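Local atomic coordinates of nucleoporin NUP82 (Chaetomium thermophilum, PDB entry 5CWW), a protein that serves as a component of the nuclear pore complex, probably both building the pore and docking transport factors, and is represented here by its N-terminal β-propeller domain. Residues B[55-60]-B[64-69]; B[18-23]-B[104-109]; B[145-150]-B[154-159]. One frame throughout, in Å; residues are numbered along the deposited sequence.

Contact 1 of 3, residues B[55-60]-B[64-69]; sequences EIFVAC and IRWGDL
F57 and W66 lie side by side on one face of an antiparallel β hairpin, whose strands 55-60 and 63-68 are the inner pair of a four-stranded blade of the β-propeller. Their rings are within 5° of parallel but slid apart, so that the phenyl and the five-membered ring overlap little: F57 CE2 meets W66 CD1 at 3.4 Å, near the rim of the phenyl. W66 reaches this place with CG opposite its backbone N (chi1 -179°), which lays the indole along the sheet toward E55. There W66 NE1 donates to E55 OE1 at 3.1 Å. The oxygen lies in the indole plane, whereas the N-H comes to it from above the carboxylate plane, 69° out of it. R52 forms a salt bridge with the same OE1, and S145 OG bonds to OE2; the carboxylate is thus gripped at both oxygens. Replacing W66 by an alanine would probably leave the rim of the F57 face without its neighbour and E55 OE1 without the indole donor. D68 OD2 is a like charge 4.5 Å from E55 OE2, a repulsion that R52 probably offsets on the E55 side. D68 OD1 caps the helix 69-77 at A70 N and also takes T54 OG1.

Along the backbones, I56 pairs with G67 and V58 with R65 through two hydrogen bonds each, R65 N to V58 O being 2.8 Å. On the other face of the sheet, I56 CD1 meets L69 CD2 at 3.8 Å. Near the turn, C60 packs on the R65 guanidinium, with C60 CB 3.8 Å above the guanidinium plane and over its centre.

Contact 2 of 3, residues B[18-23]-B[104-109]; sequences GHKLFA and AGYRII
Y106 packs against K20 and L21, bringing strand 106-110, an edge strand of its blade, against the 3-10 turn that runs through residues 18-21 in the N-terminal segment that precedes the propeller strands. Just before it, G105 turns with a positive phi of 74° and shares backbone hydrogen bonds with D68 and L148, fixing the start of the strand. Y106 follows, its CB directed toward the turn. CG stands opposite the backbone N (chi1 175°), and this carries the ring out to the two residues of the turn. K20 CB lies over one face, displaced toward the hydroxyl end of the ring: it is 3.8 Å from Y106 CZ and makes a CH-π contact, 4.1 Å from the centroid. The lysine chain crosses the tyrosine at about a right angle and leaves the ring beyond CD. L21 comes in at the ring edge, in its plane, with CD2 3.5 Å from Y106 CD1; the two side chains lie antiparallel. R107 turns to the other side, where NE bonds to H147 O and the guanidinium makes a cation-π contact with F156. I108 next lies against R65. No hydrogen bond spans the contact, Y106 OH staying 3.6 Å from K20 O. Without directional bonds, the seating of the turn on the blade depends on shape, with the tyrosine ring gripped over one face and at its edge.

Contact 3 of 3, residues B[145-150]-B[154-159]; sequences SSHLHI and TPFKPK
H147 and F156 meet as an oblique aromatic pair within the long loop that joins strands 137-141 and 160-162, the third and fourth strands of one propeller blade. The ring planes stand at 45° and the centroids are 5.0 Å apart. F156 CD1 lies over one face of the imidazole, 3.3 Å from H147 ND1, and F156 CE1 reaches back to H147 CB at 3.6 Å. F156 CG points opposite its backbone N (chi1 -175°), which sends the phenyl toward the 3-10 turn that carries H147. Within its own segment, P158 CD covers one face of the phenyl, 4.0 Å above its plane. W66 and I109 also touch F156, bringing the loop onto the preceding blade.

Polar groups make weaker approaches. T154 OG1 comes within 3.6 Å of H147 CE1, but its hydroxyl is hydrogen-bonded to D152 OD1. P155 O lies 3.8 Å from the same H147 CE1.

With no hydrogen bond between the segments, the two arms of the loop are joined mainly by ring contact and van der Waals packing. The polar bonds run in other directions: D152 takes up the T154 hydroxyl within the loop itself, while S145, H147 and L148 of the first arm bond to the preceding blade, which ties that arm down independently of the aromatic pair.

From the N terminus, residues 18-23 are met first; contact 2 pairs them with 104-109, closing a long loop that contains the hairpin of contact 1. Contact 1 is therefore nested inside contact 2, and strands 63-68 and 106-110 are neighbours in the same sheet, joined by W66 O to R107 N and I64 O to I109 N. Contact 3 follows in series, closing a short loop in the next blade. Its residues 145-150 bond and pack back onto both earlier contacts, L148 for instance lying against W66 of contact 1. Together they join the N-terminal turn, its blade and the adjoining blade's loop.

Contact 1 of 3, residues B[55-60]-B[64-69]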
loop_
_atom_site.group_PDB
_atom_site.type_symbol
_atom_site.label_atom_id
_atom_site.label_comp_id
_atom_site.label_asym_id
_atom_site.label_seq_id
_atom_site.Cartn_x
_atom_site.Cartn_y
_atom_site.Cartn_z
ATOM N N GLU B 55 9.540 24.752 -5.987
ATOM C CA GLU B 55 10.514 24.288 -5.004
ATOM C C GLU B 55 10.639 22.771 -5.054
ATOM O O GLU B 55 9.655 22.069 -5.296
ATOM C CB GLU B 55 10.115 24.718 -3.589
ATOM C CG GLU B 55 10.073 26.221 -3.364
ATOM C CD GLU B 55 9.749 26.581 -1.923
ATOM O OE1 GLU B 55 9.629 25.659 -1.088
ATOM O OE2 GLU B 55 9.614 27.787 -1.624
ATOM N N ILE B 56 11.849 22.268 -4.820
ATOM C CA ILE B 56 12.071 20.830 -4.738
ATOM C C ILE B 56 12.942 20.481 -3.535
ATOM O O ILE B 56 13.737 21.296 -3.067
ATOM C CB ILE B 56 12.733 20.273 -6.023
ATOM C CG1 ILE B 56 14.117 20.891 -6.247
ATOM C CG2 ILE B 56 11.835 20.521 -7.224
ATOM C CD1 ILE B 56 14.918 20.208 -7.339
ATOM N N PHE B 57 12.773 19.257 -3.047
ATOM C CA PHE B 57 13.538 18.743 -1.918
ATOM C C PHE B 57 14.230 17.461 -2.354
ATOM O O PHE B 57 13.572 16.499 -2.744
ATOM C CB PHE B 57 12.628 18.492 -0.714
ATOM C CG PHE B 57 11.901 19.717 -0.239
ATOM C CD1 PHE B 57 10.757 20.155 -0.886
ATOM C CD2 PHE B 57 12.363 20.432 0.852
ATOM C CE1 PHE B 57 10.088 21.284 -0.453
ATOM C CE2 PHE B 57 11.698 21.561 1.291
ATOM C CZ PHE B 57 10.558 21.987 0.639
ATOM N N VAL B 58 15.558 17.460 -2.290
ATOM C CA VAL B 58 16.355 16.359 -2.819
ATOM C C VAL B 58 17.145 15.665 -1.721
ATOM O O VAL B 58 18.090 16.230 -1.167
ATOM C CB VAL B 58 17.333 16.854 -3.902
ATOM C CG1 VAL B 58 18.073 15.682 -4.539
ATOM C CG2 VAL B 58 16.589 17.660 -4.961
ATOM N N ALA B 59 16.761 14.429 -1.419
ATOM C CA ALA B 59 17.449 13.645 -0.406
ATOM C C ALA B 59 18.782 13.139 -0.942
ATOM O O ALA B 59 18.838 12.501 -1.992
ATOM C CB ALA B 59 16.583 12.478 0.046
ATOM N N CYS B 60 19.853 13.445 -0.217
ATOM C CA CYS B 60 21.183 12.950 -0.542
ATOM C C CYS B 60 21.852 12.442 0.728
ATOM O O CYS B 60 22.492 13.203 1.450
ATOM C CB CYS B 60 22.020 14.047 -1.201
ATOM S SG CYS B 60 21.307 14.640 -2.757
ATOM N N ILE B 64 18.675 16.770 3.298
ATOM C CA ILE B 64 17.761 17.166 2.234
ATOM C C ILE B 64 18.185 18.515 1.663
ATOM O O ILE B 64 18.274 19.506 2.388
ATOM C CB ILE B 64 16.304 17.261 2.735
ATOM C CG1 ILE B 64 15.876 15.947 3.393
ATOM C CG2 ILE B 64 15.365 17.611 1.578
ATOM C CD1 ILE B 64 14.535 16.020 4.101
ATOM N N ARG B 65 18.451 18.547 0.362
ATOM C CA ARG B 65 18.870 19.775 -0.303
ATOM C C ARG B 65 17.662 20.503 -0.881
ATOM O O ARG B 65 16.947 19.977 -1.733
ATOM C CB ARG B 65 19.905 19.473 -1.386
ATOM C CG ARG B 65 21.145 18.804 -0.820
ATOM C CD ARG B 65 22.188 18.513 -1.874
ATOM N NE ARG B 65 23.389 17.941 -1.273
ATOM C CZ ARG B 65 24.236 17.129 -1.899
ATOM N NH1 ARG B 65 24.032 16.791 -3.163
ATOM N NH2 ARG B 65 25.299 16.664 -1.260
ATOM N N TRP B 66 17.446 21.716 -0.383
ATOM C CA TRP B 66 16.267 22.511 -0.699
ATOM C C TRP B 66 16.602 23.619 -1.693
ATOM O O TRP B 66 17.596 24.324 -1.528
ATOM C CB TRP B 66 15.703 23.103 0.592
ATOM C CG TRP B 66 14.472 23.928 0.430
ATOM C CD1 TRP B 66 13.493 23.773 -0.506
ATOM C CD2 TRP B 66 14.084 25.042 1.240
ATOM N NE1 TRP B 66 12.516 24.724 -0.329
ATOM C CE2 TRP B 66 12.858 25.517 0.736
ATOM C CE3 TRP B 66 14.657 25.686 2.342
ATOM C CZ2 TRP B 66 12.194 26.605 1.296
ATOM C CZ3 TRP B 66 13.998 26.766 2.896
ATOM C CH2 TRP B 66 12.778 27.216 2.372
ATOM N N GLY B 67 15.775 23.776 -2.723
ATOM C CA GLY B 67 16.007 24.811 -3.713
ATOM C C GLY B 67 14.801 25.166 -4.565
ATOM O O GLY B 67 13.937 24.327 -4.822
ATOM N N ASP B 68 14.752 26.423 -4.999
ATOM C CA ASP B 68 13.715 26.907 -5.905
ATOM C C ASP B 68 14.267 26.943 -7.327
ATOM O O ASP B 68 15.237 27.648 -7.607
ATOM C CB ASP B 68 13.232 28.298 -5.479
ATOM C CG ASP B 68 11.979 28.741 -6.217
ATOM O OD1 ASP B 68 11.902 28.555 -7.450
ATOM O OD2 ASP B 68 11.064 29.281 -5.559
ATOM N N LEU B 69 13.644 26.183 -8.222
ATOM C CA LEU B 69 14.117 26.073 -9.598
ATOM C C LEU B 69 14.017 27.393 -10.354
ATOM O O LEU B 69 14.803 27.652 -11.263
ATOM C CB LEU B 69 13.331 24.994 -10.345
ATOM C CG LEU B 69 13.443 23.570 -9.797
ATOM C CD1 LEU B 69 12.592 22.620 -10.629
ATOM C CD2 LEU B 69 14.891 23.100 -9.761
#

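Contact 2 of 3, residues B[18-23]-B[104-109]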
loop_
_atom_site.group_PDB
_atom_site.type_symbol
_atom_site.label_atom_id
_atom_site.label_comp_id
_atom_site.label_asym_id
_atom_site.label_seq_id
_atom_site.Cartn_x
_atom_site.Cartn_y
_atom_site.Cartn_z
ATOM N N GLY B 18 22.480 25.518 -9.268
ATOM C CA GLY B 18 21.409 24.541 -9.213
ATOM C C GLY B 18 21.923 23.115 -9.137
ATOM O O GLY B 18 21.238 22.229 -8.625
ATOM N N HIS B 19 23.131 22.891 -9.641
ATOM C CA HIS B 19 23.712 21.553 -9.670
ATOM C C HIS B 19 24.069 21.069 -8.266
ATOM O O HIS B 19 24.228 19.870 -8.038
ATOM C CB HIS B 19 24.955 21.524 -10.561
ATOM C CG HIS B 19 25.538 20.156 -10.736
ATOM N ND1 HIS B 19 24.894 19.155 -11.429
ATOM C CD2 HIS B 19 26.704 19.622 -10.301
ATOM C CE1 HIS B 19 25.637 18.063 -11.416
ATOM N NE2 HIS B 19 26.741 18.319 -10.738
ATOM N N LYS B 20 24.190 22.004 -7.329
ATOM C CA LYS B 20 24.537 21.664 -5.953
ATOM C C LYS B 20 23.465 20.790 -5.310
ATOM O O LYS B 20 23.743 20.043 -4.372
ATOM C CB LYS B 20 24.736 22.936 -5.124
ATOM C CG LYS B 20 25.932 23.775 -5.546
ATOM C CD LYS B 20 26.113 24.981 -4.635
ATOM C CE LYS B 20 27.316 25.820 -5.043
ATOM N NZ LYS B 20 28.599 25.071 -4.927
ATOM N N LEU B 21 22.242 20.887 -5.820
ATOM C CA LEU B 21 21.128 20.096 -5.311
ATOM C C LEU B 21 21.329 18.598 -5.530
ATOM O O LEU B 21 20.737 17.780 -4.826
ATOM C CB LEU B 21 19.819 20.535 -5.975
ATOM C CG LEU B 21 19.288 21.914 -5.586
ATOM C CD1 LEU B 21 18.204 22.355 -6.553
ATOM C CD2 LEU B 21 18.753 21.898 -4.164
ATOM N N PHE B 22 22.168 18.248 -6.502
ATOM C CA PHE B 22 22.305 16.863 -6.940
ATOM C C PHE B 22 23.707 16.297 -6.721
ATOM O O PHE B 22 23.864 15.108 -6.452
ATOM C CB PHE B 22 21.938 16.758 -8.422
ATOM C CG PHE B 22 20.610 17.374 -8.757
ATOM C CD1 PHE B 22 20.524 18.711 -9.108
ATOM C CD2 PHE B 22 19.447 16.621 -8.709
ATOM C CE1 PHE B 22 19.305 19.286 -9.415
ATOM C CE2 PHE B 22 18.223 17.190 -9.013
ATOM C CZ PHE B 22 18.152 18.524 -9.366
ATOM N N ALA B 23 24.722 17.149 -6.836
ATOM C CA ALA B 23 26.108 16.702 -6.712
ATOM C C ALA B 23 26.432 16.306 -5.273
ATOM O O ALA B 23 25.913 16.907 -4.339
ATOM C CB ALA B 23 27.055 17.791 -7.182
ATOM N N ALA B 104 21.681 32.058 -3.438
ATOM C CA ALA B 104 20.266 32.376 -3.572
ATOM C C ALA B 104 19.490 31.187 -4.128
ATOM O O ALA B 104 19.921 30.549 -5.089
ATOM C CB ALA B 104 20.080 33.593 -4.463
ATOM N N GLY B 105 18.347 30.892 -3.518
ATOM C CA GLY B 105 17.490 29.816 -3.981
ATOM C C GLY B 105 18.029 28.432 -3.670
ATOM O O GLY B 105 17.617 27.451 -4.288
ATOM N N TYR B 106 18.954 28.353 -2.717
ATOM C CA TYR B 106 19.541 27.078 -2.321
ATOM C C TYR B 106 19.825 27.044 -0.824
ATOM O O TYR B 106 20.424 27.965 -0.276
ATOM C CB TYR B 106 20.830 26.810 -3.098
ATOM C CG TYR B 106 21.553 25.559 -2.648
ATOM C CD1 TYR B 106 21.023 24.300 -2.901
ATOM C CD2 TYR B 106 22.761 25.637 -1.969
ATOM C CE1 TYR B 106 21.677 23.152 -2.489
ATOM C CE2 TYR B 106 23.424 24.494 -1.554
ATOM C CZ TYR B 106 22.877 23.255 -1.817
ATOM O OH TYR B 106 23.529 22.115 -1.407
ATOM N N ARG B 107 19.386 25.972 -0.173
ATOM C CA ARG B 107 19.600 25.791 1.258
ATOM C C ARG B 107 19.787 24.316 1.583
ATOM O O ARG B 107 19.240 23.450 0.898
ATOM C CB ARG B 107 18.426 26.358 2.058
ATOM C CG ARG B 107 18.551 27.832 2.414
ATOM C CD ARG B 107 19.614 28.064 3.478
ATOM N NE ARG B 107 19.299 29.216 4.319
ATOM C CZ ARG B 107 19.919 29.505 5.459
ATOM N NH1 ARG B 107 20.897 28.727 5.907
ATOM N NH2 ARG B 107 19.560 30.574 6.154
ATOM N N ILE B 108 20.559 24.036 2.629
ATOM C CA ILE B 108 20.772 22.667 3.083
ATOM C C ILE B 108 19.868 22.392 4.281
ATOM O O ILE B 108 19.705 23.250 5.151
ATOM C CB ILE B 108 22.259 22.408 3.459
ATOM C CG1 ILE B 108 22.674 20.991 3.065
ATOM C CG2 ILE B 108 22.533 22.669 4.943
ATOM C CD1 ILE B 108 22.929 20.836 1.586
ATOM N N ILE B 109 19.276 21.201 4.311
ATOM C CA ILE B 109 18.464 20.764 5.442
ATOM C C ILE B 109 19.085 19.526 6.072
ATOM O O ILE B 109 18.889 18.409 5.588
ATOM C CB ILE B 109 17.009 20.432 5.038
ATOM C CG1 ILE B 109 16.432 21.495 4.098
ATOM C CG2 ILE B 109 16.140 20.263 6.282
ATOM C CD1 ILE B 109 16.297 22.855 4.716
#

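Contact 3 of 3, residues B[145-150]-B[154-159]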
loop_
_atom_site.group_PDB
_atom_site.type_symbol
_atom_site.label_atom_id
_atom_site.label_comp_id
_atom_site.label_asym_id
_atom_site.label_seq_id
_atom_site.Cartn_x
_atom_site.Cartn_y
_atom_site.Cartn_z
ATOM N N SER B 145 9.501 30.005 2.851
ATOM C CA SER B 145 10.294 30.094 1.630
ATOM C C SER B 145 11.264 31.278 1.653
ATOM O O SER B 145 12.197 31.336 0.852
ATOM C CB SER B 145 9.373 30.199 0.413
ATOM O OG SER B 145 8.526 29.063 0.326
ATOM N N SER B 146 11.046 32.214 2.573
ATOM C CA SER B 146 11.905 33.391 2.686
ATOM C C SER B 146 13.347 33.012 3.027
ATOM O O SER B 146 14.272 33.786 2.783
ATOM C CB SER B 146 11.359 34.350 3.747
ATOM O OG SER B 146 11.297 33.725 5.018
ATOM N N HIS B 147 13.533 31.817 3.583
ATOM C CA HIS B 147 14.859 31.345 3.972
ATOM C C HIS B 147 15.743 31.014 2.768
ATOM O O HIS B 147 16.933 30.739 2.926
ATOM C CB HIS B 147 14.743 30.114 4.876
ATOM C CG HIS B 147 14.215 30.415 6.244
ATOM N ND1 HIS B 147 15.024 30.842 7.275
ATOM C CD2 HIS B 147 12.964 30.338 6.757
ATOM C CE1 HIS B 147 14.293 31.023 8.361
ATOM N NE2 HIS B 147 13.040 30.723 8.073
ATOM N N LEU B 148 15.164 31.037 1.571
ATOM C CA LEU B 148 15.923 30.774 0.351
ATOM C C LEU B 148 16.654 32.020 -0.151
ATOM O O LEU B 148 17.555 31.922 -0.984
ATOM C CB LEU B 148 15.000 30.232 -0.742
ATOM C CG LEU B 148 14.546 28.779 -0.574
ATOM C CD1 LEU B 148 13.451 28.437 -1.573
ATOM C CD2 LEU B 148 15.720 27.821 -0.729
ATOM N N HIS B 149 16.262 33.189 0.347
ATOM C CA HIS B 149 16.937 34.434 -0.013
ATOM C C HIS B 149 18.207 34.622 0.815
ATOM O O HIS B 149 18.282 34.179 1.962
ATOM C CB HIS B 149 16.007 35.633 0.184
ATOM C CG HIS B 149 14.725 35.536 -0.584
ATOM N ND1 HIS B 149 14.685 35.425 -1.956
ATOM C CD2 HIS B 149 13.435 35.540 -0.169
ATOM C CE1 HIS B 149 13.427 35.359 -2.355
ATOM N NE2 HIS B 149 12.649 35.427 -1.290
ATOM N N ILE B 150 19.201 35.282 0.227
ATOM C CA ILE B 150 20.451 35.565 0.924
ATOM C C ILE B 150 20.222 36.612 2.010
ATOM O O ILE B 150 20.943 36.656 3.007
ATOM C CB ILE B 150 21.545 36.064 -0.051
ATOM C CG1 ILE B 150 21.738 35.063 -1.194
ATOM C CG2 ILE B 150 22.866 36.283 0.683
ATOM C CD1 ILE B 150 22.621 35.571 -2.321
ATOM N N THR B 154 18.049 35.432 9.822
ATOM C CA THR B 154 17.471 34.706 10.952
ATOM C C THR B 154 17.944 33.253 10.991
ATOM O O THR B 154 18.290 32.685 9.956
ATOM C CB THR B 154 15.930 34.730 10.899
ATOM O OG1 THR B 154 15.480 34.133 9.677
ATOM C CG2 THR B 154 15.415 36.158 10.983
ATOM N N PRO B 155 17.965 32.648 12.191
ATOM C CA PRO B 155 18.441 31.265 12.317
ATOM C C PRO B 155 17.581 30.272 11.541
ATOM O O PRO B 155 16.357 30.407 11.503
ATOM C CB PRO B 155 18.359 30.999 13.824
ATOM C CG PRO B 155 17.358 31.974 14.333
ATOM C CD PRO B 155 17.527 33.195 13.487
ATOM N N PHE B 156 18.232 29.283 10.936
ATOM C CA PHE B 156 17.563 28.317 10.075
ATOM C C PHE B 156 17.664 26.908 10.648
ATOM O O PHE B 156 18.682 26.234 10.483
ATOM C CB PHE B 156 18.166 28.365 8.670
ATOM C CG PHE B 156 17.464 27.488 7.678
ATOM C CD1 PHE B 156 16.154 27.746 7.311
ATOM C CD2 PHE B 156 18.117 26.412 7.103
ATOM C CE1 PHE B 156 15.505 26.941 6.396
ATOM C CE2 PHE B 156 17.474 25.606 6.188
ATOM C CZ PHE B 156 16.166 25.871 5.833
ATOM N N LYS B 157 16.604 26.476 11.324
ATOM C CA LYS B 157 16.565 25.162 11.961
ATOM C C LYS B 157 15.177 24.531 11.837
ATOM O O LYS B 157 14.394 24.548 12.788
ATOM C CB LYS B 157 16.979 25.263 13.434
ATOM C CG LYS B 157 16.275 26.357 14.236
ATOM C CD LYS B 157 16.895 26.523 15.619
ATOM C CE LYS B 157 18.218 27.273 15.561
ATOM N NZ LYS B 157 18.807 27.477 16.915
ATOM N N PRO B 158 14.866 23.974 10.653
ATOM C CA PRO B 158 13.571 23.326 10.411
ATOM C C PRO B 158 13.278 22.210 11.409
ATOM O O PRO B 158 14.121 21.340 11.631
ATOM C CB PRO B 158 13.717 22.768 8.992
ATOM C CG PRO B 158 14.756 23.617 8.355
ATOM C CD PRO B 158 15.716 23.964 9.449
ATOM N N LYS B 159 12.087 22.240 11.997
ATOM C CA LYS B 159 11.697 21.257 12.998
ATOM C C LYS B 159 11.433 19.891 12.369
ATOM O O LYS B 159 10.740 19.782 11.358
ATOM C CB LYS B 159 10.449 21.735 13.750
ATOM C CG LYS B 159 9.931 20.771 14.815
ATOM C CD LYS B 159 10.964 20.533 15.908
ATOM C CE LYS B 159 10.429 19.623 17.000
ATOM N NZ LYS B 159 11.462 19.337 18.034
#